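Local coordinates for hypothetical protein SpyM3_0169 (Streptococcus pyogenes, PDB 1PG6), which is of unknown function but belongs to the AIM24 mitochondrial biogenesis family of the cupin clan and binds calcium ions in the crystal, at residues Y113-G118 / V183-R188. Sequence-based numbering, arbitrary orientation.
Sequences YRLNDG and VVAWSR
With chi1 at 66°, W186 holds its CG between backbone N and carbonyl carbon, which swings the indole across to R114. R114 CB lies over one face of the six-membered ring, 3.9 Å from the centroid and 25° off the normal, a CH-pi contact. R114 and W186 are directly paired across the antiparallel strands, R114 N to W186 O and W186 N to R114 O both measuring 2.9 Å, so their side chains leave on the same face. L115 and A185, a non-hydrogen-bonded pair, meet on the other face, CG to CB at 3.9 Å. One residue pair further on, N116 N bonds V184 O at 3.3 Å. The R114 chain, extended from CG to NE, carries its guanidinium past the indole to R188, whose CG lies over the group's centre, 3.4 Å from NH2. A water in the guanidinium plane accepts from R114 NE at 2.8 Å and weakly from W186 NE1, while R114 NH1 bonds T151. A classic beta bulge sets V184 and A185 together opposite Y221. Strands 113-116 and 183-187 are the central pair of a six-stranded antiparallel sheet, between 148-153 and 219-223, with Y192 and F214 edge-to-face against W186.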
ATOM      1  N   TYR A 113      -5.373  -3.925   8.763  1.00 16.15           N
ATOM      2  CA  TYR A 113      -4.004  -4.193   8.352  1.00 14.09           C
ATOM      3  C   TYR A 113      -3.114  -2.966   8.300  1.00 14.52           C
ATOM      4  O   TYR A 113      -3.591  -1.833   8.259  1.00 15.46           O
ATOM      5  CB  TYR A 113      -3.994  -4.837   6.961  1.00 15.14           C
ATOM      6  CG  TYR A 113      -4.786  -6.121   6.855  1.00 16.03           C
ATOM      7  CD1 TYR A 113      -6.171  -6.102   6.655  1.00 14.68           C
ATOM      8  CD2 TYR A 113      -4.159  -7.356   7.012  1.00 14.72           C
ATOM      9  CE1 TYR A 113      -6.910  -7.284   6.621  1.00 15.19           C
ATOM     10  CE2 TYR A 113      -4.887  -8.541   6.984  1.00 15.28           C
ATOM     11  CZ  TYR A 113      -6.256  -8.501   6.793  1.00 14.98           C
ATOM     12  OH  TYR A 113      -6.971  -9.673   6.809  1.00 15.86           O
ATOM     13  N   ARG A 114      -1.810  -3.222   8.300  1.00 13.11           N
ATOM     14  CA  ARG A 114      -0.801  -2.189   8.175  1.00 14.15           C
ATOM     15  C   ARG A 114      -0.094  -2.564   6.869  1.00 15.32           C
ATOM     16  O   ARG A 114      -0.010  -3.748   6.521  1.00 14.82           O
ATOM     17  CB  ARG A 114       0.188  -2.225   9.347  1.00 16.49           C
ATOM     18  CG  ARG A 114      -0.453  -2.017  10.722  1.00 18.15           C
ATOM     19  CD  ARG A 114       0.613  -1.809  11.792  1.00 18.64           C
ATOM     20  NE  ARG A 114       0.117  -2.017  13.159  1.00 20.57           N
ATOM     21  CZ  ARG A 114      -0.559  -1.117  13.868  1.00 23.40           C
ATOM     22  NH1 ARG A 114      -0.835   0.076  13.357  1.00 18.99           N
ATOM     23  NH2 ARG A 114      -0.954  -1.411  15.099  1.00 22.52           N
ATOM     24  N   LEU A 115       0.384  -1.566   6.137  1.00 16.06           N
ATOM     25  CA  LEU A 115       1.061  -1.814   4.871  1.00 17.55           C
ATOM     26  C   LEU A 115       2.279  -0.938   4.699  1.00 16.89           C
ATOM     27  O   LEU A 115       2.311   0.205   5.155  1.00 16.45           O
ATOM     28  CB  LEU A 115       0.135  -1.533   3.686  1.00 19.81           C
ATOM     29  CG  LEU A 115      -1.308  -2.028   3.689  1.00 21.78           C
ATOM     30  CD1 LEU A 115      -2.154  -1.117   4.555  1.00 19.64           C
ATOM     31  CD2 LEU A 115      -1.835  -2.018   2.257  1.00 22.54           C
ATOM     32  N   ASN A 116       3.280  -1.484   4.023  1.00 16.00           N
ATOM     33  CA  ASN A 116       4.502  -0.753   3.732  1.00 17.87           C
ATOM     34  C   ASN A 116       4.274   0.169   2.550  1.00 20.82           C
ATOM     35  O   ASN A 116       3.298   0.018   1.817  1.00 18.04           O
ATOM     36  CB  ASN A 116       5.620  -1.722   3.371  1.00 16.74           C
ATOM     37  CG  ASN A 116       6.421  -2.145   4.563  1.00 16.78           C
ATOM     38  OD1 ASN A 116       6.751  -3.323   4.724  1.00 15.68           O
ATOM     39  ND2 ASN A 116       6.749  -1.187   5.415  1.00 13.77           N
ATOM     40  N   ASP A 117       5.198   1.110   2.369  1.00 23.08           N
ATOM     41  CA  ASP A 117       5.141   2.051   1.261  1.00 25.74           C
ATOM     42  C   ASP A 117       5.188   1.299  -0.054  1.00 23.95           C
ATOM     43  O   ASP A 117       6.034   0.420  -0.261  1.00 25.12           O
ATOM     44  CB  ASP A 117       6.321   3.026   1.287  1.00 28.09           C
ATOM     45  CG  ASP A 117       6.098   4.191   2.221  1.00 33.55           C
ATOM     46  OD1 ASP A 117       4.982   4.758   2.218  1.00 35.01           O
ATOM     47  OD2 ASP A 117       7.054   4.554   2.944  1.00 35.12           O
ATOM     48  N   GLY A 118       4.277   1.663  -0.943  1.00 21.26           N
ATOM     49  CA  GLY A 118       4.223   1.041  -2.246  1.00 18.86           C
ATOM     50  C   GLY A 118       3.282  -0.139  -2.304  1.00 16.87           C
ATOM     51  O   GLY A 118       2.927  -0.579  -3.390  1.00 17.17           O
ATOM     52  N   VAL A 183       8.033  -7.310   2.793  1.00 10.15           N
ATOM     53  CA  VAL A 183       6.776  -7.285   3.530  1.00 10.01           C
ATOM     54  C   VAL A 183       5.747  -6.407   2.832  1.00  9.34           C
ATOM     55  O   VAL A 183       5.976  -5.224   2.603  1.00 11.61           O
ATOM     56  CB  VAL A 183       7.000  -6.785   4.976  1.00 10.25           C
ATOM     57  CG1 VAL A 183       5.670  -6.632   5.698  1.00  9.82           C
ATOM     58  CG2 VAL A 183       7.898  -7.764   5.722  1.00 10.35           C
ATOM     59  N   VAL A 184       4.612  -6.999   2.479  1.00  9.14           N
ATOM     60  CA  VAL A 184       3.554  -6.262   1.798  1.00  9.38           C
ATOM     61  C   VAL A 184       2.577  -5.617   2.784  1.00 10.44           C
ATOM     62  O   VAL A 184       2.422  -4.394   2.824  1.00  9.89           O
ATOM     63  CB  VAL A 184       2.746  -7.189   0.856  1.00  9.37           C
ATOM     64  CG1 VAL A 184       1.617  -6.408   0.186  1.00 10.49           C
ATOM     65  CG2 VAL A 184       3.671  -7.790  -0.196  1.00  9.18           C
ATOM     66  N   ALA A 185       1.919  -6.456   3.577  1.00 11.18           N
ATOM     67  CA  ALA A 185       0.934  -5.989   4.542  1.00 11.24           C
ATOM     68  C   ALA A 185       0.798  -7.030   5.643  1.00 11.48           C
ATOM     69  O   ALA A 185       1.136  -8.196   5.447  1.00 11.47           O
ATOM     70  CB  ALA A 185      -0.410  -5.789   3.841  1.00  9.52           C
ATOM     71  N   TRP A 186       0.305  -6.619   6.806  1.00 12.20           N
ATOM     72  CA  TRP A 186       0.155  -7.567   7.902  1.00 12.02           C
ATOM     73  C   TRP A 186      -0.949  -7.151   8.864  1.00 13.90           C
ATOM     74  O   TRP A 186      -1.351  -5.990   8.894  1.00 14.40           O
ATOM     75  CB  TRP A 186       1.495  -7.729   8.634  1.00 13.02           C
ATOM     76  CG  TRP A 186       1.975  -6.490   9.342  1.00 14.25           C
ATOM     77  CD1 TRP A 186       1.786  -6.178  10.661  1.00 14.86           C
ATOM     78  CD2 TRP A 186       2.729  -5.407   8.780  1.00 13.77           C
ATOM     79  NE1 TRP A 186       2.376  -4.974  10.954  1.00 14.20           N
ATOM     80  CE2 TRP A 186       2.958  -4.476   9.821  1.00 15.67           C
ATOM     81  CE3 TRP A 186       3.232  -5.131   7.499  1.00 13.41           C
ATOM     82  CZ2 TRP A 186       3.672  -3.286   9.618  1.00 14.02           C
ATOM     83  CZ3 TRP A 186       3.941  -3.945   7.301  1.00 13.97           C
ATOM     84  CH2 TRP A 186       4.154  -3.038   8.359  1.00 14.74           C
ATOM     85  N   SER A 187      -1.448  -8.110   9.635  1.00 14.68           N
ATOM     86  CA  SER A 187      -2.524  -7.850  10.590  1.00 14.73           C
ATOM     87  C   SER A 187      -2.172  -6.757  11.588  1.00 15.83           C
ATOM     88  O   SER A 187      -1.076  -6.739  12.150  1.00 15.01           O
ATOM     89  CB  SER A 187      -2.875  -9.131  11.341  1.00 13.96           C
ATOM     90  OG  SER A 187      -3.427 -10.105  10.468  1.00 15.99           O
ATOM     91  N   ARG A 188      -3.112  -5.848  11.813  1.00 16.41           N
ATOM     92  CA  ARG A 188      -2.890  -4.750  12.746  1.00 18.31           C
ATOM     93  C   ARG A 188      -2.770  -5.296  14.165  1.00 19.35           C
ATOM     94  O   ARG A 188      -2.111  -4.704  15.018  1.00 17.56           O
ATOM     95  CB  ARG A 188      -4.044  -3.756  12.673  1.00 21.06           C
ATOM     96  CG  ARG A 188      -3.787  -2.486  13.454  1.00 24.61           C
ATOM     97  CD  ARG A 188      -4.997  -1.595  13.427  1.00 27.88           C
ATOM     98  NE  ARG A 188      -6.113  -2.198  14.140  1.00 30.45           N
ATOM     99  CZ  ARG A 188      -7.321  -1.655  14.220  1.00 32.64           C
ATOM    100  NH1 ARG A 188      -7.569  -0.493  13.627  1.00 31.86           N
ATOM    101  NH2 ARG A 188      -8.281  -2.275  14.892  1.00 32.91           N
TER
HETATM  102  O   HOH W   1       0.652  -4.789  13.275  1.00 16.66           O
HETATM  103  O   HOH W   2       0.625  -3.283  16.658  1.00 30.70           O